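Local coordinates for protein inositol-1-monophosphatase (Thermotoga maritima, PDB 2P3N) that dephosphorylates inositol 1-phosphate, fructose 1,6-bisphosphate and several other phosphate esters, using magnesium as its cofactor, at residues Ala182-Gly187 and Ile207-Ala212; Arg188-Val193 and Phe233-Ile238. All coordinates share one frame; numbering follows the deposited sequence.

Interactions 1 and 2 lie side by side, their centres about 9 Å apart, where two helices rest against the five-stranded mixed sheet. Interaction 1 joins helices 177-185 and 199-211; interaction 2 joins strands 191-195 and 230-234 of that sheet. Their segments alternate along the chain: 182-187 runs straight into 188-193, then 207-212 and 233-238 follow. V184 and V209 from interaction 1 settle on V189 and F233 from interaction 2, the last through V209 CG2 and F233 CD2 at 3.3 Å. The helix pair and the strand pair thus share one apolar interface between a helical layer and a sheet, while Y183, R188 and D190 at its border pack against the second subunit of the tetramer.

Interaction 1. Residues Ala182-Gly187 and Ile207-Ala212; sequences AYVGAG and IIVKEA
V209 reaches from helix 199-211 to V184 on helix 177-185, and both of its branches press on the same methyl. Its CB stands 3.9 Å from V184 CG2. Beyond CB the side chain forks: CG1, which points away from the backbone N (chi1 178°), lies 3.5 Å from V184 CG2, and CG2 comes still nearer to V184 CG2, at 3.3 Å. The two valines meet at a slant, and both approaches are tighter than ordinary van der Waals contact. A compact, branched residue suits helices this close, since its two methyls reach the neighbour without a long chain. These helices form the layer between the five-stranded sheet and the long seven-stranded one, as in the five-layered alpha-beta-alpha-beta-alpha sandwich of the inositol monophosphatase family: V184 and V209 face F233 of the first sheet, whereas A182 and I208 touch L120 and A122 of the second, respectively. At G185 the absence of a side chain leaves the helices room to approach, because a CB would point toward the partner helix; its CA lies 4.3 Å from V209 CA. One turn after V209, the small A212 sets its CB 3.2 Å from G185 O. At the other end I208 extends CG2 to 4.2 Å from A182 CA, the alanine leaving room for the branched isoleucine. Just after G185 the helix stops in a Schellman motif, where G187 readily adopts the positive phi (79°).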
ATOM      1  N   ALA A 182      11.841  14.721   8.555  1.00 44.74           N
ATOM      2  CA  ALA A 182      11.192  14.789   7.242  1.00 39.76           C
ATOM      3  C   ALA A 182       9.705  15.100   7.356  1.00 36.07           C
ATOM      4  O   ALA A 182       9.126  15.728   6.471  1.00 35.02           O
ATOM      5  CB  ALA A 182      11.388  13.481   6.497  1.00 35.87           C
ATOM      6  N   TYR A 183       9.089  14.658   8.445  1.00 31.26           N
ATOM      7  CA  TYR A 183       7.682  14.918   8.647  1.00 32.00           C
ATOM      8  C   TYR A 183       7.415  16.408   8.815  1.00 35.27           C
ATOM      9  O   TYR A 183       6.338  16.882   8.464  1.00 37.52           O
ATOM     10  CB  TYR A 183       7.170  14.144   9.863  1.00 24.28           C
ATOM     11  CG  TYR A 183       6.637  12.765   9.527  1.00 24.94           C
ATOM     12  CD1 TYR A 183       6.784  12.226   8.240  1.00 26.16           C
ATOM     13  CD2 TYR A 183       6.003  11.990  10.493  1.00 22.07           C
ATOM     14  CE1 TYR A 183       6.313  10.942   7.925  1.00 24.79           C
ATOM     15  CE2 TYR A 183       5.529  10.712  10.195  1.00 22.30           C
ATOM     16  CZ  TYR A 183       5.689  10.193   8.912  1.00 27.16           C
ATOM     17  OH  TYR A 183       5.241   8.920   8.626  1.00 30.56           O
ATOM     18  N   VAL A 184       8.382  17.151   9.349  1.00 37.09           N
ATOM     19  CA  VAL A 184       8.175  18.587   9.515  1.00 40.45           C
ATOM     20  C   VAL A 184       8.240  19.214   8.131  1.00 40.46           C
ATOM     21  O   VAL A 184       7.500  20.148   7.819  1.00 41.60           O
ATOM     22  CB  VAL A 184       9.253  19.261  10.438  1.00 43.32           C
ATOM     23  CG1 VAL A 184       9.578  18.370  11.630  1.00 35.03           C
ATOM     24  CG2 VAL A 184      10.497  19.601   9.646  1.00 47.24           C
ATOM     25  N   GLY A 185       9.128  18.686   7.298  1.00 37.03           N
ATOM     26  CA  GLY A 185       9.263  19.203   5.952  1.00 34.51           C
ATOM     27  C   GLY A 185       7.996  18.972   5.152  1.00 35.23           C
ATOM     28  O   GLY A 185       7.702  19.727   4.235  1.00 36.13           O
ATOM     29  N   ALA A 186       7.244  17.927   5.503  1.00 38.93           N
ATOM     30  CA  ALA A 186       6.001  17.581   4.806  1.00 38.09           C
ATOM     31  C   ALA A 186       4.781  18.204   5.467  1.00 36.98           C
ATOM     32  O   ALA A 186       3.659  17.935   5.062  1.00 39.35           O
ATOM     33  CB  ALA A 186       5.831  16.065   4.751  1.00 34.91           C
ATOM     34  N   GLY A 187       5.006  19.024   6.488  1.00 38.65           N
ATOM     35  CA  GLY A 187       3.909  19.679   7.184  1.00 41.12           C
ATOM     36  C   GLY A 187       3.151  18.824   8.194  1.00 40.32           C
ATOM     37  O   GLY A 187       2.231  19.300   8.862  1.00 40.46           O
ATOM     38  N   ILE A 207      18.351  18.793   4.861  1.00 44.92           N
ATOM     39  CA  ILE A 207      18.097  19.471   3.599  1.00 42.29           C
ATOM     40  C   ILE A 207      16.623  19.401   3.222  1.00 43.49           C
ATOM     41  O   ILE A 207      16.105  20.282   2.537  1.00 43.64           O
ATOM     42  CB  ILE A 207      18.962  18.883   2.447  1.00 38.32           C
ATOM     43  CG1 ILE A 207      18.721  19.688   1.162  1.00 38.04           C
ATOM     44  CG2 ILE A 207      18.647  17.409   2.234  1.00 37.69           C
ATOM     45  CD1 ILE A 207      19.717  19.418   0.046  1.00 45.24           C
ATOM     46  N   ILE A 208      15.944  18.356   3.682  1.00 44.24           N
ATOM     47  CA  ILE A 208      14.527  18.177   3.391  1.00 43.63           C
ATOM     48  C   ILE A 208      13.671  19.209   4.116  1.00 44.38           C
ATOM     49  O   ILE A 208      12.665  19.668   3.577  1.00 46.83           O
ATOM     50  CB  ILE A 208      14.048  16.762   3.777  1.00 39.04           C
ATOM     51  CG1 ILE A 208      14.627  15.741   2.798  1.00 27.55           C
ATOM     52  CG2 ILE A 208      12.525  16.704   3.783  1.00 41.16           C
ATOM     53  CD1 ILE A 208      14.484  14.312   3.256  1.00 29.70           C
ATOM     54  N   VAL A 209      14.062  19.572   5.334  1.00 46.62           N
ATOM     55  CA  VAL A 209      13.311  20.566   6.092  1.00 48.53           C
ATOM     56  C   VAL A 209      13.527  21.973   5.531  1.00 48.46           C
ATOM     57  O   VAL A 209      12.587  22.733   5.367  1.00 50.20           O
ATOM     58  CB  VAL A 209      13.715  20.568   7.571  1.00 47.37           C
ATOM     59  CG1 VAL A 209      12.938  21.640   8.307  1.00 40.91           C
ATOM     60  CG2 VAL A 209      13.445  19.212   8.185  1.00 38.45           C
ATOM     61  N   LYS A 210      14.771  22.309   5.228  1.00 51.78           N
ATOM     62  CA  LYS A 210      15.091  23.622   4.697  1.00 51.16           C
ATOM     63  C   LYS A 210      14.586  23.815   3.269  1.00 50.84           C
ATOM     64  O   LYS A 210      14.115  24.900   2.923  1.00 50.80           O
ATOM     65  CB  LYS A 210      16.604  23.861   4.778  1.00 60.42           C
ATOM     66  CG  LYS A 210      17.155  23.728   6.199  1.00 70.76           C
ATOM     67  CD  LYS A 210      18.579  24.251   6.343  1.00 78.65           C
ATOM     68  CE  LYS A 210      19.583  23.429   5.551  1.00 83.24           C
ATOM     69  NZ  LYS A 210      20.982  23.894   5.788  1.00 82.12           N
ATOM     70  N   GLU A 211      14.683  22.779   2.437  1.00 48.52           N
ATOM     71  CA  GLU A 211      14.195  22.875   1.059  1.00 44.12           C
ATOM     72  C   GLU A 211      12.672  22.968   1.057  1.00 39.86           C
ATOM     73  O   GLU A 211      12.061  23.395   0.080  1.00 38.84           O
ATOM     74  CB  GLU A 211      14.639  21.668   0.237  1.00 49.57           C
ATOM     75  CG  GLU A 211      16.045  21.790  -0.292  1.00 58.91           C
ATOM     76  CD  GLU A 211      16.176  22.871  -1.351  1.00 62.56           C
ATOM     77  OE1 GLU A 211      17.135  23.665  -1.271  1.00 63.16           O
ATOM     78  OE2 GLU A 211      15.333  22.926  -2.270  1.00 62.01           O
ATOM     79  N   ALA A 212      12.066  22.560   2.166  1.00 39.77           N
ATOM     80  CA  ALA A 212      10.618  22.621   2.334  1.00 40.83           C
ATOM     81  C   ALA A 212      10.297  23.902   3.088  1.00 42.80           C
ATOM     82  O   ALA A 212       9.241  24.003   3.719  1.00 43.39           O
ATOM     83  CB  ALA A 212      10.117  21.423   3.127  1.00 32.62           C
TER

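Interaction 2. Residues Arg188-Val193 and Phe233-Ile238; sequences RVDFFV and FSNGLI
The rings of F192 and F233 run side by side in the same direction, their planes 26° apart but slid so far that they barely overlap, with centroids 5.8 Å apart. They touch at a corner, F192 CD2 against F233 CD1 at 3.6 Å, and the carbonyl oxygen F192 O sits at the edge of the F233 ring, in its plane. Helix 199-211 also meets the F233 ring, through I202 and V209, so large flat side chains suit this junction of sheet and helices. The F191 ring belongs to the face shared with S234: its CG lies between the backbone N and the carbonyl carbon (chi1 57°), swinging the ring away from the neighbouring strand and across I238, whose CG1 is 3.9 Å from F191 CD2. F192 and F233 form an antiparallel hydrogen-bonded pair. F233 N donates to F192 O nearly straight, though the modelled 2.5 Å is doubtfully short; the return bond, F192 N to F233 O, is less certain because that oxygen is crowded in the model. Where the strands part, D190 O receives two weak bonds, from N235 N at 3.2 Å and from the hydroxyl S234 OG. The carboxylate of D190 instead binds V147 N and S138 OG, and S138 OG also takes up N235 ND2. The pair joins neighbouring strands 191-195 and 230-234 of the five-stranded sheet, one of two in the family's alpha-beta-alpha-beta-alpha sandwich.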
ATOM      1  N   ARG A 188       3.534  17.561   8.322  1.00 38.91           N
ATOM      2  CA  ARG A 188       2.858  16.675   9.248  1.00 36.57           C
ATOM      3  C   ARG A 188       3.056  17.080  10.703  1.00 37.97           C
ATOM      4  O   ARG A 188       2.128  16.971  11.505  1.00 37.46           O
ATOM      5  CB  ARG A 188       3.318  15.241   9.012  1.00 38.77           C
ATOM      6  CG  ARG A 188       3.050  14.778   7.591  1.00 33.46           C
ATOM      7  CD  ARG A 188       3.153  13.285   7.467  1.00 31.08           C
ATOM      8  NE  ARG A 188       2.687  12.848   6.164  1.00 27.24           N
ATOM      9  CZ  ARG A 188       2.584  11.576   5.806  1.00 31.39           C
ATOM     10  NH1 ARG A 188       2.921  10.621   6.665  1.00 30.58           N
ATOM     11  NH2 ARG A 188       2.135  11.264   4.598  1.00 28.19           N
ATOM     12  N   VAL A 189       4.264  17.515  11.057  1.00 38.07           N
ATOM     13  CA  VAL A 189       4.532  17.979  12.418  1.00 39.73           C
ATOM     14  C   VAL A 189       5.016  19.397  12.320  1.00 43.83           C
ATOM     15  O   VAL A 189       5.387  19.855  11.237  1.00 44.03           O
ATOM     16  CB  VAL A 189       5.610  17.172  13.172  1.00 40.59           C
ATOM     17  CG1 VAL A 189       4.996  15.905  13.734  1.00 42.87           C
ATOM     18  CG2 VAL A 189       6.794  16.884  12.263  1.00 35.62           C
ATOM     19  N   ASP A 190       5.033  20.088  13.455  1.00 45.83           N
ATOM     20  CA  ASP A 190       5.436  21.484  13.471  1.00 48.14           C
ATOM     21  C   ASP A 190       6.894  21.714  13.825  1.00 47.88           C
ATOM     22  O   ASP A 190       7.506  22.674  13.364  1.00 47.76           O
ATOM     23  CB  ASP A 190       4.495  22.253  14.398  1.00 47.10           C
ATOM     24  CG  ASP A 190       3.049  22.213  13.902  1.00 47.18           C
ATOM     25  OD1 ASP A 190       2.785  22.730  12.792  1.00 47.37           O
ATOM     26  OD2 ASP A 190       2.180  21.654  14.606  1.00 39.03           O
ATOM     27  N   PHE A 191       7.454  20.822  14.629  1.00 50.49           N
ATOM     28  CA  PHE A 191       8.855  20.938  14.999  1.00 53.87           C
ATOM     29  C   PHE A 191       9.372  19.641  15.594  1.00 56.75           C
ATOM     30  O   PHE A 191       8.611  18.862  16.180  1.00 58.75           O
ATOM     31  CB  PHE A 191       9.061  22.107  15.971  1.00 50.14           C
ATOM     32  CG  PHE A 191       8.243  22.011  17.229  1.00 43.14           C
ATOM     33  CD1 PHE A 191       8.604  21.137  18.249  1.00 41.21           C
ATOM     34  CD2 PHE A 191       7.100  22.790  17.389  1.00 40.45           C
ATOM     35  CE1 PHE A 191       7.835  21.038  19.417  1.00 40.69           C
ATOM     36  CE2 PHE A 191       6.319  22.701  18.552  1.00 40.27           C
ATOM     37  CZ  PHE A 191       6.687  21.824  19.567  1.00 42.27           C
ATOM     38  N   PHE A 192      10.672  19.412  15.418  1.00 57.01           N
ATOM     39  CA  PHE A 192      11.334  18.210  15.913  1.00 56.11           C
ATOM     40  C   PHE A 192      12.674  18.600  16.538  1.00 55.75           C
ATOM     41  O   PHE A 192      13.444  19.371  15.953  1.00 52.55           O
ATOM     42  CB  PHE A 192      11.531  17.213  14.753  1.00 53.96           C
ATOM     43  CG  PHE A 192      12.259  15.943  15.139  1.00 49.39           C
ATOM     44  CD1 PHE A 192      11.830  15.166  16.214  1.00 43.79           C
ATOM     45  CD2 PHE A 192      13.384  15.528  14.428  1.00 47.30           C
ATOM     46  CE1 PHE A 192      12.515  13.996  16.572  1.00 39.52           C
ATOM     47  CE2 PHE A 192      14.069  14.366  14.778  1.00 42.00           C
ATOM     48  CZ  PHE A 192      13.634  13.599  15.851  1.00 39.32           C
ATOM     49  N   VAL A 193      12.938  18.065  17.729  1.00 57.14           N
ATOM     50  CA  VAL A 193      14.168  18.353  18.461  1.00 57.42           C
ATOM     51  C   VAL A 193      14.903  17.085  18.904  1.00 56.95           C
ATOM     52  O   VAL A 193      14.299  16.185  19.495  1.00 56.29           O
ATOM     53  CB  VAL A 193      13.859  19.217  19.699  1.00 57.79           C
ATOM     54  CG1 VAL A 193      13.275  20.553  19.261  1.00 55.41           C
ATOM     55  CG2 VAL A 193      12.870  18.501  20.598  1.00 62.08           C
ATOM     56  N   PHE A 233      14.243  21.212  14.414  1.00 53.81           N
ATOM     57  CA  PHE A 233      13.591  21.315  13.107  1.00 52.62           C
ATOM     58  C   PHE A 233      12.245  22.000  13.317  1.00 50.86           C
ATOM     59  O   PHE A 233      11.499  21.650  14.239  1.00 48.36           O
ATOM     60  CB  PHE A 233      13.360  19.932  12.487  1.00 52.07           C
ATOM     61  CG  PHE A 233      14.621  19.142  12.257  1.00 49.15           C
ATOM     62  CD1 PHE A 233      15.199  18.412  13.290  1.00 44.91           C
ATOM     63  CD2 PHE A 233      15.226  19.123  11.002  1.00 43.43           C
ATOM     64  CE1 PHE A 233      16.358  17.674  13.073  1.00 42.92           C
ATOM     65  CE2 PHE A 233      16.388  18.390  10.777  1.00 40.79           C
ATOM     66  CZ  PHE A 233      16.955  17.663  11.813  1.00 40.53           C
ATOM     67  N   SER A 234      11.921  22.966  12.465  1.00 47.58           N
ATOM     68  CA  SER A 234      10.662  23.673  12.626  1.00 48.61           C
ATOM     69  C   SER A 234      10.161  24.289  11.321  1.00 47.28           C
ATOM     70  O   SER A 234      10.892  24.366  10.337  1.00 46.13           O
ATOM     71  CB  SER A 234      10.839  24.773  13.682  1.00 49.69           C
ATOM     72  OG  SER A 234       9.635  25.045  14.382  1.00 54.89           O
ATOM     73  N   ASN A 235       8.903  24.720  11.320  1.00 47.86           N
ATOM     74  CA  ASN A 235       8.312  25.366  10.154  1.00 50.01           C
ATOM     75  C   ASN A 235       8.842  26.793  10.015  1.00 50.76           C
ATOM     76  O   ASN A 235       8.472  27.512   9.084  1.00 49.65           O
ATOM     77  CB  ASN A 235       6.785  25.410  10.274  1.00 52.24           C
ATOM     78  CG  ASN A 235       6.317  25.895  11.634  1.00 57.09           C
ATOM     79  OD1 ASN A 235       7.025  26.636  12.319  1.00 62.15           O
ATOM     80  ND2 ASN A 235       5.108  25.492  12.026  1.00 59.48           N
ATOM     81  N   GLY A 236       9.706  27.196  10.947  1.00 52.18           N
ATOM     82  CA  GLY A 236      10.260  28.537  10.914  1.00 51.25           C
ATOM     83  C   GLY A 236       9.252  29.581  11.365  1.00 52.32           C
ATOM     84  O   GLY A 236       9.424  30.763  11.094  1.00 52.15           O
ATOM     85  N   LEU A 237       8.196  29.143  12.046  1.00 54.18           N
ATOM     86  CA  LEU A 237       7.154  30.042  12.544  1.00 53.84           C
ATOM     87  C   LEU A 237       7.231  30.173  14.061  1.00 57.25           C
ATOM     88  O   LEU A 237       7.261  31.286  14.591  1.00 59.35           O
ATOM     89  CB  LEU A 237       5.763  29.531  12.151  1.00 46.59           C
ATOM     90  CG  LEU A 237       5.237  29.897  10.763  1.00 47.44           C
ATOM     91  CD1 LEU A 237       4.981  31.381  10.717  1.00 46.69           C
ATOM     92  CD2 LEU A 237       6.233  29.496   9.683  1.00 58.11           C
ATOM     93  N   ILE A 238       7.259  29.034  14.753  1.00 54.60           N
ATOM     94  CA  ILE A 238       7.334  29.013  16.214  1.00 51.85           C
ATOM     95  C   ILE A 238       8.709  28.546  16.676  1.00 51.04           C
ATOM     96  O   ILE A 238       8.869  28.046  17.795  1.00 48.62           O
ATOM     97  CB  ILE A 238       6.271  28.071  16.823  1.00 53.20           C
ATOM     98  CG1 ILE A 238       6.631  26.605  16.546  1.00 56.56           C
ATOM     99  CG2 ILE A 238       4.912  28.411  16.269  1.00 57.43           C
ATOM    100  CD1 ILE A 238       6.859  26.264  15.084  1.00 53.08           C
TER